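Local coordinates for protein probable adenylyl-sulfate kinase (Synechocystis sp., PDB 5CB8) that probably transfers a phosphate from ATP to the 3'-hydroxyl of adenosine 5'-phosphosulfate, making the activated sulfate 3'-phosphoadenylyl sulfate, at residues 32-38 with 127-131; 76-80 with 105-111; 120-124 with 188-194. All coordinates share one frame; numbering follows the deposited sequence.

Interactions 1 and 2 lie at the C-terminal end of the sheet's strands and touch: Gly32 O meets Ile105 CG1 at 3.7 Å. All three are partly buried. Interaction 1 joins the loops after strands 26-31 and 122-127 and is mostly apolar, with a water bridging the two backbones and a sulfate on the probable phosphate loop. Interaction 2 is more charged: a lysine over a tyrosine face, paired with an aspartate, at its outer end, an arginine on the bound substrate at its buried end. Interaction 3 lies at the other end of strand 122-127, about 22 Å from interaction 1 between centres; buried Leu123 meets exposed Leu192, and a tyrosine-aspartate bond helps pin the last helix.

Interaction 1 (32-38 with 127-131); sequences GLSGAGK and VNAPL. With SO4 (sulfate ion), chain H.
Two neighbouring loops pack at the C-terminal end of the sheet's strands: residues 32-38, the probable ATP phosphate-binding (Walker A) loop after strand 26-31, and residues 127-131, where strand 122-127 runs out toward helix 131-137. The touch is mainly apolar. Val127 sets CG1 anti to its backbone N (chi1 -175°), which brings that methyl to 3.4 Å from Ala36 O, while its CB lies against Lys38 CG where the two chains cross. Next along, Ala36 CB and Ala129 CB meet methyl to methyl at 3.7 Å. At the outer end Leu33 reaches over the start of helix 131-137 with CD1, which touches Ala129 O, Leu131 CA and Leu131 CD1; Tyr143 of helix 142-148 covers both leucines.

Near Gly32 the backbones are joined through a water, which donates to Val127 O (2.6 Å) and accepts from Leu33 N, with a weak third bond from Ala129 N. Gly32 CA makes a CH...O contact with Val127 O.

On the inner side the loop wraps a sulfate, probably from the crystallisation liquor. Gly35 N points almost straight at O4 (2.8 Å, 170°), Gly37 N binds O2 and Lys38 N binds O3. The lysine chain, bent at chi3 and chi4, folds back over the loop, and Lys38 NZ reaches sulfate O3 at 2.7 Å and also bonds Gly32 O from above its carbonyl plane.

Backbone amides and one lysine around a tetrahedral anion are the hallmark of a Walker A loop. The sulfate is consistent with an ATP phosphate site; Ala36 and Val127 meet on the side of the loop away from it.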
# COMPACT_ATOMS: atom_id res chain seq x y z
N GLY B 32 -5.60 20.16 -1.71
CA GLY B 32 -5.54 21.59 -1.46
C GLY B 32 -4.12 22.06 -1.22
O GLY B 32 -3.22 21.23 -1.08
N LEU B 33 -3.93 23.38 -1.13
CA LEU B 33 -2.59 23.96 -0.97
C LEU B 33 -1.93 23.53 0.33
O LEU B 33 -2.61 23.12 1.27
CB LEU B 33 -2.67 25.49 -0.99
CG LEU B 33 -3.22 26.12 -2.28
CD1 LEU B 33 -3.28 27.64 -2.14
CD2 LEU B 33 -2.33 25.72 -3.45
N SER B 34 -0.60 23.65 0.38
CA SER B 34 0.12 23.50 1.66
C SER B 34 -0.38 24.56 2.62
O SER B 34 -0.39 25.75 2.29
CB SER B 34 1.62 23.66 1.46
OG SER B 34 2.28 23.87 2.71
N GLY B 35 -0.80 24.14 3.81
CA GLY B 35 -1.26 25.09 4.81
C GLY B 35 -2.76 25.35 4.79
O GLY B 35 -3.27 26.08 5.63
N ALA B 36 -3.48 24.76 3.84
CA ALA B 36 -4.92 25.02 3.70
C ALA B 36 -5.77 24.39 4.81
O ALA B 36 -6.95 24.69 4.94
CB ALA B 36 -5.42 24.58 2.33
N GLY B 37 -5.17 23.50 5.60
CA GLY B 37 -5.88 22.91 6.73
C GLY B 37 -6.31 21.46 6.52
O GLY B 37 -7.18 20.96 7.25
N LYS B 38 -5.70 20.78 5.55
CA LYS B 38 -6.09 19.40 5.24
C LYS B 38 -5.86 18.45 6.42
O LYS B 38 -6.74 17.66 6.78
CB LYS B 38 -5.32 18.88 4.02
CG LYS B 38 -5.55 19.65 2.71
CD LYS B 38 -4.81 18.96 1.55
CE LYS B 38 -3.30 18.90 1.82
NZ LYS B 38 -2.67 20.25 1.80
N VAL B 127 -10.14 21.17 -0.03
CA VAL B 127 -9.81 22.03 1.09
C VAL B 127 -9.24 23.31 0.51
O VAL B 127 -8.07 23.37 0.11
CB VAL B 127 -8.80 21.34 2.03
CG1 VAL B 127 -8.56 22.21 3.26
CG2 VAL B 127 -9.34 19.98 2.45
N ASN B 128 -10.10 24.33 0.45
CA ASN B 128 -9.84 25.54 -0.32
C ASN B 128 -9.54 26.73 0.57
O ASN B 128 -10.46 27.33 1.14
CB ASN B 128 -11.07 25.82 -1.20
CG ASN B 128 -10.91 27.05 -2.09
OD1 ASN B 128 -9.83 27.65 -2.18
ND2 ASN B 128 -11.99 27.41 -2.77
N ALA B 129 -8.26 27.08 0.70
CA ALA B 129 -7.85 28.31 1.37
C ALA B 129 -7.11 29.19 0.37
O ALA B 129 -6.40 28.68 -0.49
CB ALA B 129 -6.94 27.99 2.56
N PRO B 130 -7.27 30.52 0.47
CA PRO B 130 -6.58 31.40 -0.48
C PRO B 130 -5.07 31.26 -0.33
O PRO B 130 -4.59 31.03 0.79
CB PRO B 130 -7.01 32.79 -0.04
CG PRO B 130 -8.33 32.58 0.65
CD PRO B 130 -8.18 31.27 1.36
N LEU B 131 -4.33 31.38 -1.43
CA LEU B 131 -2.88 31.31 -1.36
C LEU B 131 -2.33 32.32 -0.37
O LEU B 131 -1.42 32.01 0.41
CB LEU B 131 -2.25 31.55 -2.74
CG LEU B 131 -0.71 31.54 -2.75
CD1 LEU B 131 -0.18 30.12 -2.62
CD2 LEU B 131 -0.15 32.19 -4.00
S SO4 H . -2.31 21.33 5.25
O1 SO4 H . -2.41 20.04 5.90
O2 SO4 H . -2.54 22.40 6.21
O3 SO4 H . -3.32 21.41 4.18
O4 SO4 H . -0.98 21.52 4.65
O HOH W 1 -6.34 25.00 -1.02

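Interaction 2 (76-80 with 105-111); sequences KEDRD and ISPYAAI. With ADX (adenosine-5'-phosphosulfate), chain G.
Lys76 lies across one face of the Tyr108 ring, its ammonium almost over the middle: NZ is 3.4 Å from the ring centroid and 15° off the normal, a cation-pi contact. Its CD rests on the same face nearer the hydroxyl end, a CH-pi contact with the centroid at 3.8 Å. A bend at chi2 (68°) turns the chain forward along helix 76-94, where NZ forms a salt bridge with Asp80, bonding both oxygens, each through its syn lone pair. The Asp80 carboxylate crosses Ile111 at about a right angle, OD1 lying 3.4 Å from CG1.

Arg79 runs extended across Pro107, also at about a right angle; Arg79 CD lies 3.9 Å from Pro107 CG. In the plane of its guanidinium NH1 hydrogen-bonds the sulfate oxygen O3B of adenosine-5'-phosphosulfate (2.9 Å), while NE forms a salt bridge with Asp159. From the facing loop, the N of Ser106, by similarity the phosphoserine residue, binds O2B and Ile105 N binds the phosphate oxygen O2A.

The lysine's charge is probably shared between a carboxylate and a pi face, tying the start of one helix to the cap of the next. Arginine and amides would help neutralise the substrate's sulfate and phosphate.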
# COMPACT_ATOMS: atom_id res chain seq x y z
N LYS B 76 7.17 16.75 -11.25
CA LYS B 76 5.91 16.26 -11.81
C LYS B 76 5.87 14.73 -11.75
O LYS B 76 4.90 14.13 -11.24
CB LYS B 76 5.76 16.78 -13.25
CG LYS B 76 4.73 16.07 -14.12
CD LYS B 76 3.35 16.34 -13.63
CE LYS B 76 2.27 15.79 -14.56
NZ LYS B 76 1.07 15.48 -13.74
N GLU B 77 6.93 14.09 -12.22
CA GLU B 77 6.99 12.62 -12.21
C GLU B 77 6.81 12.04 -10.82
O GLU B 77 6.09 11.04 -10.62
CB GLU B 77 8.33 12.13 -12.76
CG GLU B 77 8.47 12.19 -14.25
CD GLU B 77 9.71 11.45 -14.71
OE1 GLU B 77 10.61 11.22 -13.86
OE2 GLU B 77 9.78 11.08 -15.90
N ASP B 78 7.50 12.63 -9.85
CA ASP B 78 7.48 12.10 -8.50
C ASP B 78 6.14 12.36 -7.80
O ASP B 78 5.67 11.51 -7.02
CB ASP B 78 8.65 12.66 -7.68
CG ASP B 78 9.95 11.91 -7.94
OD1 ASP B 78 9.99 11.05 -8.86
OD2 ASP B 78 10.95 12.20 -7.23
N ARG B 79 5.52 13.51 -8.06
CA ARG B 79 4.19 13.75 -7.48
C ARG B 79 3.17 12.79 -8.09
O ARG B 79 2.25 12.33 -7.39
CB ARG B 79 3.74 15.20 -7.70
CG ARG B 79 4.57 16.25 -6.96
CD ARG B 79 3.97 17.62 -7.23
NE ARG B 79 4.84 18.75 -6.89
CZ ARG B 79 4.67 19.55 -5.84
NH1 ARG B 79 3.69 19.32 -4.96
NH2 ARG B 79 5.50 20.57 -5.65
N ASP B 80 3.32 12.48 -9.37
CA ASP B 80 2.43 11.50 -10.01
C ASP B 80 2.63 10.13 -9.39
O ASP B 80 1.66 9.43 -9.06
CB ASP B 80 2.64 11.44 -11.53
CG ASP B 80 2.08 12.65 -12.26
OD1 ASP B 80 1.47 13.52 -11.60
OD2 ASP B 80 2.23 12.73 -13.50
N ILE B 105 -1.49 17.08 -1.16
CA ILE B 105 -1.67 18.24 -2.02
C ILE B 105 -2.33 17.81 -3.32
O ILE B 105 -3.31 18.42 -3.73
CB ILE B 105 -0.36 18.99 -2.31
CG1 ILE B 105 0.11 19.73 -1.06
CG2 ILE B 105 -0.56 20.00 -3.44
CD1 ILE B 105 1.45 20.44 -1.27
N SER B 106 -1.83 16.71 -3.91
CA SER B 106 -2.37 16.16 -5.15
C SER B 106 -2.81 17.24 -6.14
O SER B 106 -4.00 17.37 -6.46
CB SER B 106 -3.54 15.19 -4.87
OG SER B 106 -4.46 15.73 -3.93
N PRO B 107 -1.83 18.00 -6.65
CA PRO B 107 -2.11 19.24 -7.38
C PRO B 107 -2.57 19.02 -8.82
O PRO B 107 -3.05 19.97 -9.43
CB PRO B 107 -0.75 19.95 -7.38
CG PRO B 107 0.25 18.82 -7.37
CD PRO B 107 -0.39 17.75 -6.51
N TYR B 108 -2.45 17.80 -9.34
CA TYR B 108 -2.89 17.55 -10.72
C TYR B 108 -4.28 16.90 -10.82
O TYR B 108 -4.48 15.76 -10.39
CB TYR B 108 -1.84 16.73 -11.48
CG TYR B 108 -0.55 17.50 -11.66
CD1 TYR B 108 -0.45 18.49 -12.63
CD2 TYR B 108 0.54 17.27 -10.83
CE1 TYR B 108 0.71 19.21 -12.79
CE2 TYR B 108 1.72 18.00 -10.99
CZ TYR B 108 1.80 18.97 -11.97
OH TYR B 108 2.96 19.70 -12.15
N ALA B 109 -5.22 17.63 -11.42
CA ALA B 109 -6.60 17.17 -11.55
C ALA B 109 -6.73 15.84 -12.30
O ALA B 109 -7.50 14.96 -11.88
CB ALA B 109 -7.46 18.24 -12.23
N ALA B 110 -5.99 15.67 -13.39
CA ALA B 110 -6.10 14.44 -14.18
C ALA B 110 -5.69 13.21 -13.37
O ALA B 110 -6.22 12.12 -13.56
CB ALA B 110 -5.27 14.54 -15.47
N ILE B 111 -4.71 13.39 -12.48
CA ILE B 111 -4.28 12.30 -11.61
C ILE B 111 -5.32 12.00 -10.52
O ILE B 111 -5.61 10.84 -10.24
CB ILE B 111 -2.94 12.62 -10.94
CG1 ILE B 111 -1.86 12.90 -11.99
CG2 ILE B 111 -2.52 11.46 -10.02
CD1 ILE B 111 -1.52 11.70 -12.85
SB ADX G . 1.97 15.90 -3.51
O1B ADX G . 2.80 14.79 -3.99
O2B ADX G . 0.58 15.47 -3.29
O3B ADX G . 2.03 17.00 -4.49
PA ADX G . 2.31 15.78 -0.78
O1A ADX G . 2.61 14.28 -0.82
O2A ADX G . 0.95 16.09 -0.16
O3A ADX G . 2.53 16.43 -2.21
O5' ADX G . 3.45 16.45 0.13
C5' ADX G . 3.38 17.82 0.41
C4' ADX G . 4.11 18.21 1.58
O4' ADX G . 5.55 18.17 1.26
C3' ADX G . 3.79 19.59 1.96
O3' ADX G . 2.94 19.57 3.02
C2' ADX G . 5.08 20.18 2.38
O2' ADX G . 5.21 20.09 3.73
C1' ADX G . 6.15 19.35 1.75
N9 ADX G . 6.88 19.97 0.68
C8 ADX G . 8.23 20.00 0.55
N7 ADX G . 8.53 20.51 -0.65
C5 ADX G . 7.37 20.80 -1.30
C6 ADX G . 7.09 21.33 -2.56
N6 ADX G . 8.16 21.65 -3.49
N1 ADX G . 5.80 21.50 -2.91
C2 ADX G . 4.80 21.16 -2.07
N3 ADX G . 5.04 20.64 -0.86
C4 ADX G . 6.32 20.45 -0.44

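Interaction 3 (120-124 with 188-194); sequences GDFLE and KLVDLKY
Leu123 projects from strand 122-127 onto the end of helix 178-191, and each of its two methyls finds a different partner. CD1 lies 3.6 Å from Leu189 CD2 and also against Lys188 CG, where the aliphatic start of that chain covers it before bends at chi2 and chi3 carry the ammonium away. CD2 meets Leu192 CD1 tip to tip at 3.5 Å, tighter than usual for two methyls. With CG anti to the carbonyl carbon (chi1 -74°), the leucine's fork is spread over the last turn, one prong toward the helix proper and the other toward the residue that leaves it.

The polar half of the contact is a single hydrogen bond. Tyr194 OH donates to Asp121 OD1 at 2.7 Å, received on the anti lone pair, the side away from the other carboxylate oxygen. The carboxylate stands at the edge of the ring, its CG in the ring plane, with the two planes 83° apart. Asp121 CB completes the approach, 3.3 Å from Tyr194 OH. Asp121 is itself the centre of an inverse gamma turn just before the strand begins.

What brings the tyrosine to this place is the way the helix ends. A Schellman motif closes it, Tyr194 N bonding back to Leu189 O and Lys193 N to Val190 O, with Lys193 at positive phi as the C-prime residue. The helix stops there, and the Tyr194 ring points toward the sheet.

Leu189 and Tyr194 also touch Val26 on strand 26-31, so helix 178-191 covers this face of two adjacent strands. Phe122 points to the opposite face, against Trp29 and helix 109-119, leaving strand 122-127 sandwiched between the two helices.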
# COMPACT_ATOMS: atom_id res chain seq x y z
N GLY B 120 -13.61 4.32 -7.45
CA GLY B 120 -15.06 4.33 -7.59
C GLY B 120 -15.74 4.93 -6.37
O GLY B 120 -16.34 6.01 -6.44
N ASP B 121 -15.67 4.23 -5.25
CA ASP B 121 -16.18 4.78 -4.00
C ASP B 121 -15.17 5.78 -3.45
O ASP B 121 -14.31 5.45 -2.62
CB ASP B 121 -16.46 3.67 -3.00
CG ASP B 121 -17.49 2.72 -3.51
OD1 ASP B 121 -18.67 3.12 -3.56
OD2 ASP B 121 -17.12 1.59 -3.88
N PHE B 122 -15.32 7.02 -3.90
CA PHE B 122 -14.29 8.03 -3.75
C PHE B 122 -14.99 9.36 -3.61
O PHE B 122 -15.88 9.69 -4.40
CB PHE B 122 -13.43 8.01 -5.02
CG PHE B 122 -12.29 9.00 -5.03
CD1 PHE B 122 -12.52 10.33 -5.35
CD2 PHE B 122 -11.00 8.57 -4.78
CE1 PHE B 122 -11.47 11.23 -5.38
CE2 PHE B 122 -9.94 9.47 -4.82
CZ PHE B 122 -10.18 10.80 -5.12
N LEU B 123 -14.60 10.13 -2.60
CA LEU B 123 -15.15 11.46 -2.38
C LEU B 123 -14.03 12.48 -2.44
O LEU B 123 -13.11 12.43 -1.62
CB LEU B 123 -15.81 11.54 -1.00
CG LEU B 123 -17.14 10.85 -0.78
CD1 LEU B 123 -17.75 11.28 0.56
CD2 LEU B 123 -18.06 11.20 -1.94
N GLU B 124 -14.10 13.39 -3.40
CA GLU B 124 -13.08 14.43 -3.53
C GLU B 124 -13.46 15.62 -2.66
O GLU B 124 -14.51 16.24 -2.86
CB GLU B 124 -12.94 14.88 -4.99
CG GLU B 124 -11.84 15.92 -5.24
CD GLU B 124 -11.78 16.37 -6.70
OE1 GLU B 124 -12.85 16.59 -7.31
OE2 GLU B 124 -10.67 16.52 -7.23
N LYS B 188 -22.10 14.33 3.86
CA LYS B 188 -21.99 13.75 2.53
C LYS B 188 -21.86 12.23 2.63
O LYS B 188 -22.47 11.49 1.84
CB LYS B 188 -20.78 14.35 1.79
CG LYS B 188 -20.61 13.83 0.36
CD LYS B 188 -21.83 14.14 -0.51
CE LYS B 188 -21.96 15.63 -0.78
NZ LYS B 188 -23.10 15.96 -1.70
N LEU B 189 -21.08 11.77 3.60
CA LEU B 189 -20.95 10.34 3.86
C LEU B 189 -22.29 9.71 4.25
O LEU B 189 -22.59 8.57 3.88
CB LEU B 189 -19.93 10.09 4.97
CG LEU B 189 -18.47 10.35 4.65
CD1 LEU B 189 -17.65 10.26 5.93
CD2 LEU B 189 -17.96 9.35 3.61
N VAL B 190 -23.09 10.46 5.00
CA VAL B 190 -24.42 9.99 5.38
C VAL B 190 -25.35 9.95 4.17
O VAL B 190 -26.04 8.94 3.93
CB VAL B 190 -25.05 10.86 6.48
CG1 VAL B 190 -26.53 10.52 6.64
CG2 VAL B 190 -24.32 10.65 7.80
N ASP B 191 -25.37 11.04 3.41
CA ASP B 191 -26.27 11.15 2.25
C ASP B 191 -26.03 10.01 1.27
O ASP B 191 -26.98 9.43 0.74
CB ASP B 191 -26.08 12.48 1.53
CG ASP B 191 -26.51 13.67 2.36
OD1 ASP B 191 -27.19 13.47 3.39
OD2 ASP B 191 -26.17 14.81 1.97
N LEU B 192 -24.76 9.71 1.03
CA LEU B 192 -24.37 8.66 0.09
C LEU B 192 -24.34 7.29 0.75
O LEU B 192 -23.90 6.31 0.14
CB LEU B 192 -23.00 8.98 -0.51
CG LEU B 192 -22.91 10.29 -1.28
CD1 LEU B 192 -21.48 10.51 -1.74
CD2 LEU B 192 -23.85 10.27 -2.46
N LYS B 193 -24.78 7.23 2.01
CA LYS B 193 -24.94 5.97 2.73
C LYS B 193 -23.66 5.15 2.93
O LYS B 193 -23.69 3.92 2.95
CB LYS B 193 -26.04 5.13 2.09
CG LYS B 193 -27.42 5.77 2.25
CD LYS B 193 -28.41 5.25 1.23
CE LYS B 193 -29.80 5.82 1.52
NZ LYS B 193 -29.73 7.28 1.81
N TYR B 194 -22.53 5.84 3.09
CA TYR B 194 -21.29 5.17 3.46
C TYR B 194 -21.23 4.94 4.97
O TYR B 194 -20.59 3.99 5.43
CB TYR B 194 -20.08 5.98 3.00
CG TYR B 194 -19.83 5.88 1.51
CD1 TYR B 194 -19.38 4.69 0.95
CD2 TYR B 194 -20.05 6.97 0.68
CE1 TYR B 194 -19.16 4.59 -0.41
CE2 TYR B 194 -19.83 6.88 -0.68
CZ TYR B 194 -19.39 5.68 -1.22
OH TYR B 194 -19.17 5.59 -2.57